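Local coordinates for indole-3-acetic acid-amido synthetase GH3.15 (Arabidopsis thaliana, PDB 6E1Q), which joins the auxin precursor indole-3-butyric acid, and the herbicide 2,4-DB, to glutamine in an ATP-dependent reaction that releases AMP and diphosphate, at residues Gln117-Phe121 with Ser328-Phe332; Thr322-Tyr326 with Val346-Ile350; Ile387-Pro393 with Val406-Ala412. All coordinates share one frame; numbering follows the deposited sequence.

Contact 1: residues Gln117-Phe121 with Ser328-Phe332; sequences QRISF and SSECF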
loop_
_atom_site.group_PDB
_atom_site.type_symbol
_atom_site.label_atom_id
_atom_site.label_comp_id
_atom_site.label_asym_id
_atom_site.label_seq_id
_atom_site.Cartn_x
_atom_site.Cartn_y
_atom_site.Cartn_z
ATOM N N GLN A 117 -10.065 1.218 18.786
ATOM C CA GLN A 117 -8.964 0.329 19.154
ATOM C C GLN A 117 -7.772 0.485 18.214
ATOM O O GLN A 117 -6.616 0.445 18.656
ATOM C CB GLN A 117 -9.434 -1.119 19.175
ATOM C CG GLN A 117 -8.290 -2.092 19.384
ATOM C CD GLN A 117 -8.747 -3.425 19.917
ATOM O OE1 GLN A 117 -8.943 -3.590 21.123
ATOM N NE2 GLN A 117 -8.920 -4.394 19.020
ATOM N N ARG A 118 -8.030 0.673 16.915
ATOM C CA ARG A 118 -6.935 0.826 15.959
ATOM C C ARG A 118 -6.211 2.144 16.170
ATOM O O ARG A 118 -4.981 2.222 16.029
ATOM C CB ARG A 118 -7.464 0.760 14.524
ATOM C CG ARG A 118 -7.877 -0.621 14.056
ATOM C CD ARG A 118 -8.309 -0.573 12.603
ATOM N NE ARG A 118 -9.200 -1.679 12.316
ATOM C CZ ARG A 118 -9.490 -2.126 11.100
ATOM N NH1 ARG A 118 -8.976 -1.546 10.020
ATOM N NH2 ARG A 118 -10.319 -3.146 10.974
ATOM N N ILE A 119 -6.975 3.200 16.434
ATOM C CA ILE A 119 -6.393 4.491 16.775
ATOM C C ILE A 119 -5.631 4.385 18.092
ATOM O O ILE A 119 -4.482 4.822 18.202
ATOM C CB ILE A 119 -7.498 5.558 16.832
ATOM C CG1 ILE A 119 -7.913 5.945 15.410
ATOM C CG2 ILE A 119 -7.053 6.764 17.632
ATOM C CD1 ILE A 119 -9.269 6.567 15.349
ATOM N N SER A 120 -6.266 3.779 19.095
ATOM C CA SER A 120 -5.639 3.526 20.387
ATOM C C SER A 120 -4.291 2.833 20.224
ATOM O O SER A 120 -3.275 3.295 20.755
ATOM C CB SER A 120 -6.583 2.679 21.242
ATOM O OG SER A 120 -6.292 2.782 22.622
ATOM N N PHE A 121 -4.257 1.727 19.475
ATOM C CA PHE A 121 -2.993 1.017 19.327
ATOM C C PHE A 121 -1.966 1.866 18.607
ATOM O O PHE A 121 -0.762 1.710 18.850
ATOM C CB PHE A 121 -3.156 -0.315 18.587
ATOM C CG PHE A 121 -1.856 -1.059 18.457
ATOM C CD1 PHE A 121 -1.353 -1.798 19.521
ATOM C CD2 PHE A 121 -1.096 -0.948 17.313
ATOM C CE1 PHE A 121 -0.133 -2.433 19.426
ATOM C CE2 PHE A 121 0.123 -1.590 17.209
ATOM C CZ PHE A 121 0.606 -2.329 18.261
ATOM N N SER A 328 -4.964 -3.944 7.012
ATOM C CA SER A 328 -5.901 -3.954 5.900
ATOM C C SER A 328 -7.207 -3.403 6.428
ATOM O O SER A 328 -7.370 -3.220 7.637
ATOM C CB SER A 328 -6.091 -5.363 5.317
ATOM O OG SER A 328 -6.686 -6.214 6.288
ATOM N N SER A 329 -8.140 -3.122 5.511
ATOM C CA SER A 329 -9.466 -2.691 5.941
ATOM C C SER A 329 -10.036 -3.665 6.954
ATOM O O SER A 329 -10.646 -3.253 7.942
ATOM C CB SER A 329 -10.411 -2.558 4.742
ATOM O OG SER A 329 -9.995 -1.492 3.908
ATOM N N GLU A 330 -9.802 -4.966 6.735
ATOM C CA GLU A 330 -10.394 -6.016 7.560
ATOM C C GLU A 330 -9.773 -6.083 8.954
ATOM O O GLU A 330 -10.455 -6.438 9.928
ATOM C CB GLU A 330 -10.231 -7.366 6.852
ATOM C CG GLU A 330 -11.005 -7.499 5.521
ATOM C CD GLU A 330 -10.153 -7.228 4.287
ATOM O OE1 GLU A 330 -10.497 -7.745 3.196
ATOM O OE2 GLU A 330 -9.149 -6.498 4.411
ATOM N N CYS A 331 -8.489 -5.771 9.076
ATOM C CA CYS A 331 -7.814 -5.968 10.357
ATOM C C CYS A 331 -6.489 -5.230 10.385
ATOM O O CYS A 331 -5.691 -5.364 9.453
ATOM C CB CYS A 331 -7.566 -7.461 10.614
ATOM S SG CYS A 331 -7.305 -7.831 12.355
ATOM N N PHE A 332 -6.227 -4.473 11.444
ATOM C CA PHE A 332 -4.862 -4.016 11.695
ATOM C C PHE A 332 -4.081 -5.162 12.321
ATOM O O PHE A 332 -4.513 -5.730 13.327
ATOM C CB PHE A 332 -4.833 -2.810 12.628
ATOM C CG PHE A 332 -3.471 -2.236 12.799
ATOM C CD1 PHE A 332 -2.792 -1.702 11.716
ATOM C CD2 PHE A 332 -2.843 -2.254 14.030
ATOM C CE1 PHE A 332 -1.521 -1.180 11.864
ATOM C CE2 PHE A 332 -1.568 -1.728 14.180
ATOM C CZ PHE A 332 -0.913 -1.191 13.097
HETATM O O HOH W 1 -10.471 -5.492 12.808
#

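Contact 2: residues Thr322-Tyr326 with Val346-Ile350; sequences TSSFY and VSYTI. With CFA ((2,4-dichlorophenoxy)acetic acid), chain D.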
loop_
_atom_site.group_PDB
_atom_site.type_symbol
_atom_site.label_atom_id
_atom_site.label_comp_id
_atom_site.label_asym_id
_atom_site.label_seq_id
_atom_site.Cartn_x
_atom_site.Cartn_y
_atom_site.Cartn_z
ATOM N N THR A 322 10.746 4.297 5.854
ATOM C CA THR A 322 10.216 3.419 6.887
ATOM C C THR A 322 8.867 2.853 6.463
ATOM O O THR A 322 8.105 3.488 5.733
ATOM C CB THR A 322 10.087 4.144 8.236
ATOM O OG1 THR A 322 9.206 5.272 8.106
ATOM C CG2 THR A 322 11.449 4.628 8.704
ATOM N N SER A 323 8.590 1.634 6.917
ATOM C CA SER A 323 7.294 0.989 6.729
ATOM C C SER A 323 6.949 0.387 8.089
ATOM O O SER A 323 7.478 -0.663 8.475
ATOM C CB SER A 323 7.337 -0.056 5.614
ATOM O OG SER A 323 6.080 -0.704 5.468
ATOM N N SER A 324 6.070 1.063 8.814
ATOM C CA SER A 324 5.833 0.753 10.216
ATOM C C SER A 324 4.662 -0.187 10.452
ATOM O O SER A 324 4.584 -0.784 11.531
ATOM C CB SER A 324 5.569 2.044 10.994
ATOM O OG SER A 324 6.721 2.851 10.989
ATOM N N PHE A 325 3.737 -0.303 9.499
ATOM C CA PHE A 325 2.436 -0.894 9.773
ATOM C C PHE A 325 2.077 -1.946 8.742
ATOM O O PHE A 325 2.266 -1.740 7.540
ATOM C CB PHE A 325 1.332 0.162 9.789
ATOM C CG PHE A 325 1.688 1.416 10.546
ATOM C CD1 PHE A 325 1.531 1.475 11.926
ATOM C CD2 PHE A 325 2.138 2.546 9.875
ATOM C CE1 PHE A 325 1.837 2.630 12.629
ATOM C CE2 PHE A 325 2.446 3.707 10.573
ATOM C CZ PHE A 325 2.294 3.747 11.952
ATOM N N TYR A 326 1.522 -3.061 9.223
ATOM C CA TYR A 326 0.953 -4.088 8.354
ATOM C C TYR A 326 -0.513 -4.244 8.741
ATOM O O TYR A 326 -0.829 -4.687 9.856
ATOM C CB TYR A 326 1.699 -5.420 8.453
ATOM C CG TYR A 326 0.980 -6.505 7.687
ATOM C CD1 TYR A 326 0.760 -6.379 6.317
ATOM C CD2 TYR A 326 0.486 -7.621 8.326
ATOM C CE1 TYR A 326 0.070 -7.343 5.608
ATOM C CE2 TYR A 326 -0.199 -8.605 7.625
ATOM C CZ TYR A 326 -0.408 -8.462 6.273
ATOM O OH TYR A 326 -1.103 -9.439 5.595
ATOM N N VAL A 346 12.297 -5.467 6.033
ATOM C CA VAL A 346 11.116 -5.152 6.829
ATOM C C VAL A 346 10.415 -6.441 7.256
ATOM O O VAL A 346 10.097 -7.301 6.427
ATOM C CB VAL A 346 10.171 -4.241 6.034
ATOM C CG1 VAL A 346 8.808 -4.200 6.700
ATOM C CG2 VAL A 346 10.771 -2.837 5.906
ATOM N N SER A 347 10.168 -6.582 8.560
ATOM C CA SER A 347 9.341 -7.658 9.093
ATOM C C SER A 347 8.330 -7.087 10.078
ATOM O O SER A 347 8.657 -6.191 10.859
ATOM C CB SER A 347 10.180 -8.731 9.802
ATOM O OG SER A 347 10.505 -9.784 8.925
ATOM N N TYR A 348 7.118 -7.643 10.076
ATOM C CA TYR A 348 6.021 -7.142 10.902
ATOM C C TYR A 348 5.670 -8.146 11.988
ATOM O O TYR A 348 5.403 -9.319 11.702
ATOM C CB TYR A 348 4.796 -6.849 10.043
ATOM C CG TYR A 348 5.038 -5.854 8.936
ATOM C CD1 TYR A 348 5.150 -4.489 9.212
ATOM C CD2 TYR A 348 5.108 -6.265 7.606
ATOM C CE1 TYR A 348 5.344 -3.552 8.187
ATOM C CE2 TYR A 348 5.308 -5.346 6.568
ATOM C CZ TYR A 348 5.424 -3.990 6.864
ATOM O OH TYR A 348 5.617 -3.079 5.842
ATOM N N THR A 349 5.669 -7.683 13.229
ATOM C CA THR A 349 5.279 -8.496 14.362
ATOM C C THR A 349 3.766 -8.403 14.524
ATOM O O THR A 349 3.222 -7.302 14.603
ATOM C CB THR A 349 5.976 -7.985 15.616
ATOM O OG1 THR A 349 7.400 -8.027 15.434
ATOM C CG2 THR A 349 5.585 -8.826 16.825
ATOM N N ILE A 350 3.090 -9.552 14.572
ATOM C CA ILE A 350 1.639 -9.569 14.753
ATOM C C ILE A 350 1.296 -9.148 16.172
ATOM O O ILE A 350 1.940 -9.571 17.139
ATOM C CB ILE A 350 1.076 -10.965 14.432
ATOM C CG1 ILE A 350 1.395 -11.347 12.986
ATOM C CG2 ILE A 350 -0.413 -11.012 14.659
ATOM C CD1 ILE A 350 0.840 -10.372 11.960
HETATM C C1 CFA D . -2.603 0.803 8.255
HETATM C C2 CFA D . -2.317 2.306 8.163
HETATM C "C1'" CFA D . -2.215 4.197 9.633
HETATM C "C2'" CFA D . -2.846 5.280 9.029
HETATM C "C3'" CFA D . -2.403 6.571 9.292
HETATM C "C4'" CFA D . -1.339 6.780 10.157
HETATM C "C5'" CFA D . -0.719 5.701 10.760
HETATM CL CL3 CFA D . -4.224 5.028 7.916
HETATM C "C6'" CFA D . -1.159 4.416 10.501
HETATM O O1 CFA D . -2.349 0.198 9.325
HETATM O O2 CFA D . -3.082 0.157 7.282
HETATM O "O1'" CFA D . -2.641 2.878 9.401
HETATM CL CL4 CFA D . -0.756 8.432 10.511
#

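Contact 3: residues Ile387-Pro393 with Val406-Ala412; sequences IGHDYEP and VGDVLRA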
loop_
_atom_site.group_PDB
_atom_site.type_symbol
_atom_site.label_atom_id
_atom_site.label_comp_id
_atom_site.label_asym_id
_atom_site.label_seq_id
_atom_site.Cartn_x
_atom_site.Cartn_y
_atom_site.Cartn_z
ATOM N N ILE A 387 9.104 -21.195 11.316
ATOM C CA ILE A 387 9.997 -20.210 10.710
ATOM C C ILE A 387 10.425 -20.684 9.329
ATOM O O ILE A 387 10.790 -21.851 9.145
ATOM C CB ILE A 387 11.215 -19.953 11.609
ATOM C CG1 ILE A 387 10.781 -19.376 12.962
ATOM C CG2 ILE A 387 12.180 -18.980 10.929
ATOM C CD1 ILE A 387 9.776 -18.245 12.827
ATOM N N GLY A 388 10.386 -19.770 8.352
ATOM C CA GLY A 388 10.760 -20.055 6.980
ATOM C C GLY A 388 9.629 -20.509 6.078
ATOM O O GLY A 388 9.827 -20.569 4.861
ATOM N N HIS A 389 8.457 -20.833 6.635
ATOM C CA HIS A 389 7.293 -21.280 5.882
ATOM C C HIS A 389 6.369 -20.107 5.534
ATOM O O HIS A 389 6.310 -19.097 6.248
ATOM C CB HIS A 389 6.501 -22.314 6.683
ATOM C CG HIS A 389 7.163 -23.653 6.797
ATOM N ND1 HIS A 389 8.529 -23.825 6.733
ATOM C CD2 HIS A 389 6.638 -24.887 6.973
ATOM C CE1 HIS A 389 8.818 -25.107 6.865
ATOM N NE2 HIS A 389 7.689 -25.772 7.029
ATOM N N ASP A 390 5.619 -20.270 4.439
ATOM C CA ASP A 390 4.756 -19.226 3.888
ATOM C C ASP A 390 3.338 -19.450 4.375
ATOM O O ASP A 390 2.887 -20.591 4.469
ATOM C CB ASP A 390 4.766 -19.230 2.351
ATOM C CG ASP A 390 6.088 -18.714 1.756
ATOM O OD1 ASP A 390 6.939 -18.209 2.511
ATOM O OD2 ASP A 390 6.273 -18.804 0.524
ATOM N N TYR A 391 2.626 -18.358 4.657
ATOM C CA TYR A 391 1.291 -18.466 5.213
ATOM C C TYR A 391 0.397 -17.354 4.688
ATOM O O TYR A 391 0.858 -16.246 4.406
ATOM C CB TYR A 391 1.319 -18.388 6.728
ATOM C CG TYR A 391 2.054 -19.507 7.435
ATOM C CD1 TYR A 391 1.398 -20.685 7.787
ATOM C CD2 TYR A 391 3.387 -19.361 7.793
ATOM C CE1 TYR A 391 2.072 -21.708 8.465
ATOM C CE2 TYR A 391 4.071 -20.367 8.469
ATOM C CZ TYR A 391 3.411 -21.535 8.800
ATOM O OH TYR A 391 4.094 -22.521 9.478
ATOM N N GLU A 392 -0.897 -17.649 4.613
ATOM C CA GLU A 392 -1.912 -16.633 4.379
ATOM C C GLU A 392 -2.657 -16.365 5.678
ATOM O O GLU A 392 -3.191 -17.310 6.273
ATOM C CB GLU A 392 -2.885 -17.080 3.279
ATOM C CG GLU A 392 -4.062 -16.116 3.119
ATOM C CD GLU A 392 -5.065 -16.518 2.038
ATOM O OE1 GLU A 392 -5.041 -17.672 1.550
ATOM O OE2 GLU A 392 -5.893 -15.653 1.691
ATOM N N PRO A 393 -2.742 -15.128 6.165
ATOM C CA PRO A 393 -3.457 -14.896 7.427
ATOM C C PRO A 393 -4.950 -15.154 7.280
ATOM O O PRO A 393 -5.550 -14.908 6.231
ATOM C CB PRO A 393 -3.175 -13.422 7.742
ATOM C CG PRO A 393 -1.983 -13.065 6.887
ATOM C CD PRO A 393 -2.162 -13.888 5.630
ATOM N N VAL A 406 -7.301 -13.230 4.157
ATOM C CA VAL A 406 -6.908 -11.861 3.874
ATOM C C VAL A 406 -6.318 -11.717 2.479
ATOM O O VAL A 406 -6.366 -10.626 1.899
ATOM C CB VAL A 406 -5.960 -11.436 5.012
ATOM C CG1 VAL A 406 -4.983 -10.395 4.570
ATOM C CG2 VAL A 406 -6.785 -10.950 6.197
ATOM N N GLY A 407 -5.805 -12.799 1.897
ATOM C CA GLY A 407 -5.315 -12.755 0.533
ATOM C C GLY A 407 -3.873 -12.320 0.380
ATOM O O GLY A 407 -3.424 -12.128 -0.756
ATOM N N ASP A 408 -3.151 -12.114 1.479
ATOM C CA ASP A 408 -1.712 -11.907 1.456
ATOM C C ASP A 408 -1.010 -13.215 1.782
ATOM O O ASP A 408 -1.581 -14.107 2.407
ATOM C CB ASP A 408 -1.268 -10.855 2.472
ATOM C CG ASP A 408 -1.879 -9.498 2.228
ATOM O OD1 ASP A 408 -2.136 -9.152 1.056
ATOM O OD2 ASP A 408 -2.090 -8.776 3.229
ATOM N N VAL A 409 0.249 -13.307 1.360
ATOM C CA VAL A 409 1.148 -14.391 1.732
ATOM C C VAL A 409 2.307 -13.777 2.507
ATOM O O VAL A 409 2.951 -12.832 2.038
ATOM C CB VAL A 409 1.650 -15.178 0.507
ATOM C CG1 VAL A 409 2.756 -16.194 0.915
ATOM C CG2 VAL A 409 0.479 -15.880 -0.188
ATOM N N LEU A 410 2.522 -14.271 3.713
ATOM C CA LEU A 410 3.590 -13.824 4.591
ATOM C C LEU A 410 4.555 -14.977 4.840
ATOM O O LEU A 410 4.135 -16.135 4.913
ATOM C CB LEU A 410 3.016 -13.350 5.915
ATOM C CG LEU A 410 1.912 -12.289 5.826
ATOM C CD1 LEU A 410 1.413 -11.955 7.218
ATOM C CD2 LEU A 410 2.431 -11.053 5.119
ATOM N N ARG A 411 5.840 -14.668 4.993
ATOM C CA ARG A 411 6.812 -15.658 5.441
ATOM C C ARG A 411 7.187 -15.369 6.887
ATOM O O ARG A 411 7.605 -14.254 7.212
ATOM C CB ARG A 411 8.070 -15.683 4.565
ATOM C CG ARG A 411 8.986 -16.935 4.841
ATOM C CD ARG A 411 10.205 -17.027 3.918
ATOM N NE ARG A 411 11.097 -15.880 4.089
ATOM C CZ ARG A 411 11.151 -14.837 3.261
ATOM N NH1 ARG A 411 10.372 -14.795 2.184
ATOM N NH2 ARG A 411 11.978 -13.826 3.516
ATOM N N ALA A 412 7.036 -16.377 7.745
ATOM C CA ALA A 412 7.447 -16.259 9.140
ATOM C C ALA A 412 8.971 -16.197 9.231
ATOM O O ALA A 412 9.661 -17.100 8.744
ATOM C CB ALA A 412 6.906 -17.446 9.927
HETATM O O HOH W 2 9.175 -16.523 0.837
#

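Contact 1: residues Gln117-Phe121 with Ser328-Phe332
Ser-328 and Ser-329 both offer their backbone carbonyls to the guanidinium of Arg-118, which reaches across from helix 112-132. The bond from NH1 of Arg-118 to O of Ser-328 is weak: 3.3 Å with an N-H...O angle of 121°. Ser-329 is held more firmly. O of Ser-329 lies in the guanidinium plane and is gripped end-on, by NH1 of Arg-118 at 3.2 Å and by NH2 of Arg-118 at 3.1 Å. Relative to the carbonyl plane of Ser-329, both nitrogens stand out of it on the same face, so neither follows a lone pair. Extended from CG to NE, the arginine chain carries these two nitrogens out to the loop, while NE forms a salt bridge with Asp-114 of its own helix; this second partner probably limits rotation of the group. Next, Glu-330 is joined indirectly: water 1 accepts from NH2 of Arg-118 and donates to O of Glu-330, each bond being 3.0 Å long. The carboxylate of Glu-330 is engaged elsewhere, OE2 by OG of Ser-328 and OE1 by OH of Tyr-404. At Cys-331 the CA passes over one face of the guanidinium, and N of Phe-332 sits on that same face, 4.0 Å above its centre. Phe-332 then ends the segment with its CB against the CG of Arg-118. CG anti to the backbone N (chi1 -174°) puts the ring beside Phe-121, where CE2 of Phe-332 comes within 3.3 Å of CD2 of Phe-121. CD2 of Phe-121 meets the edge of the Phe-332 ring, but the planes differ by 51°, an oblique pair. Ser-328, Ser-329 and Glu-330 belong to the ATP site and Phe-332 touches bound (2,4-dichlorophenoxy)acetic acid: Arg-118 meets the loop joining the nucleotide and acyl-acid sites of this adenylating enzyme.

Contact 2: residues Thr322-Tyr326 with Val346-Ile350
Tyr-348, Tyr-326 and Ser-323 bury most of the surface here, and the ring of Tyr-348 is the common element. Over one face of it lies CB of Tyr-326, 3.6 Å from the centroid and 20° off the ring normal, which makes a CH-pi contact. The two tyrosine rings, by contrast, are slid apart: their planes differ by 28° but the centroids are 5.7 Å apart, leaving little overlap. With CG of Tyr-326 anti to the backbone N (chi1 172°), its ring extends past Tyr-348 and its hydroxyl is hydrogen-bonded to Asp-408. At the rim of the Tyr-348 ring, OG of Ser-323 lies in the ring plane and is hydrogen-bonded to OH of Tyr-348; either hydroxyl could be the donor, and the modelled 2.4 Å is so short that the exact length is doubtful. A phenylalanine in place of Tyr-348 has no hydroxyl and would probably leave OG of Ser-323 without this partner. Phe-325 turns one ring face to the ligand, with C6' of (2,4-dichlorophenoxy)acetic acid 3.7 Å from CE2 of Phe-325. Phe-325, Tyr-326 and Tyr-348 are all ATP-site residues, and Phe-325 also binds substrate, consistent with strands 321-327 and 348-350 forming part of the ATP- and acyl-acid-binding site of this GH3 adenylating enzyme.

Contact 3: residues Ile387-Pro393 with Val406-Ala412
The beta hairpin of strands 390-396 and 404-416, within the GH3 central domain, supplies this contact, and its antiparallel register follows from the backbone bonds. Tyr-391 and Leu-410 form a hydrogen-bonded pair: N of Tyr-391 to O of Leu-410 and N of Leu-410 to O of Tyr-391 both measure 2.7 Å. Asp-390 opposite Arg-411 is the neighbouring non-hydrogen-bonded pair, with CA atoms 4.4 Å apart. Beyond it the pairing continues into the loop, where N of Ala-412 meets O of His-389 at 3.2 Å and N of Gly-388 meets O of Ala-412 at 2.8 Å. The backbone of Gly-388 would jam a CB against the preceding carbonyl, a conformation that calls for glycine.

On the Asp-390 face, CB and CG of Arg-411 lie against OD1 of Asp-390, but the bend at chi3 (62°) carries the guanidinium off. The opposite charges thus do not touch: OD1 of Asp-390 stays 4.9 Å from NH1 of Arg-411. Water 2 lies between these two atoms, though its modelled approach to NH1 is too short to be relied on. On the face of Tyr-391 and Leu-410, CD1 of Leu-410 meets CG of Pro-393 at 3.6 Å, the two side chains crossing at about a right angle. At the far end N of Val-406 bonds to O of Pro-393. Extended, the Glu-392 chain brings OE2 within 2.9 Å of N of Gly-407, a weak bond at 129°, while its OE1 forms a salt bridge with Arg-405.

Strand 356-361 flanks the hairpin beside strand 390-396, and strand 419-427 flanks it beside strand 404-416. Tyr-326 of strand 321-327 packs on Pro-393, Val-406 and Leu-410, while OD1 of the ATP-site residue Asp-408 forms a salt bridge with NH2 of Arg-427 of strand 419-427.

How the contacts relate
Along the chain, the segments of contacts 1 and 2 alternate, and contact 3 follows both. Strand 321-327 and the loop after it serve contacts 1 and 2, whose centres lie 14 Å apart and which touch where CE1 of Phe-332 meets CB of Phe-325 at 3.8 Å. Contact 1 adds helix 112-132, contact 2 adds strand 348-350, and contact 3 is made by strands 390-396 and 404-416. Contact 3, also centred 14 Å from contact 2, is joined to it by a probable hydrogen bond of 2.6 Å between OH of Tyr-326 and OD2 of Asp-408. Contacts 1 and 3, centred 19 Å apart, do not touch. ATP-site residues occur in all three.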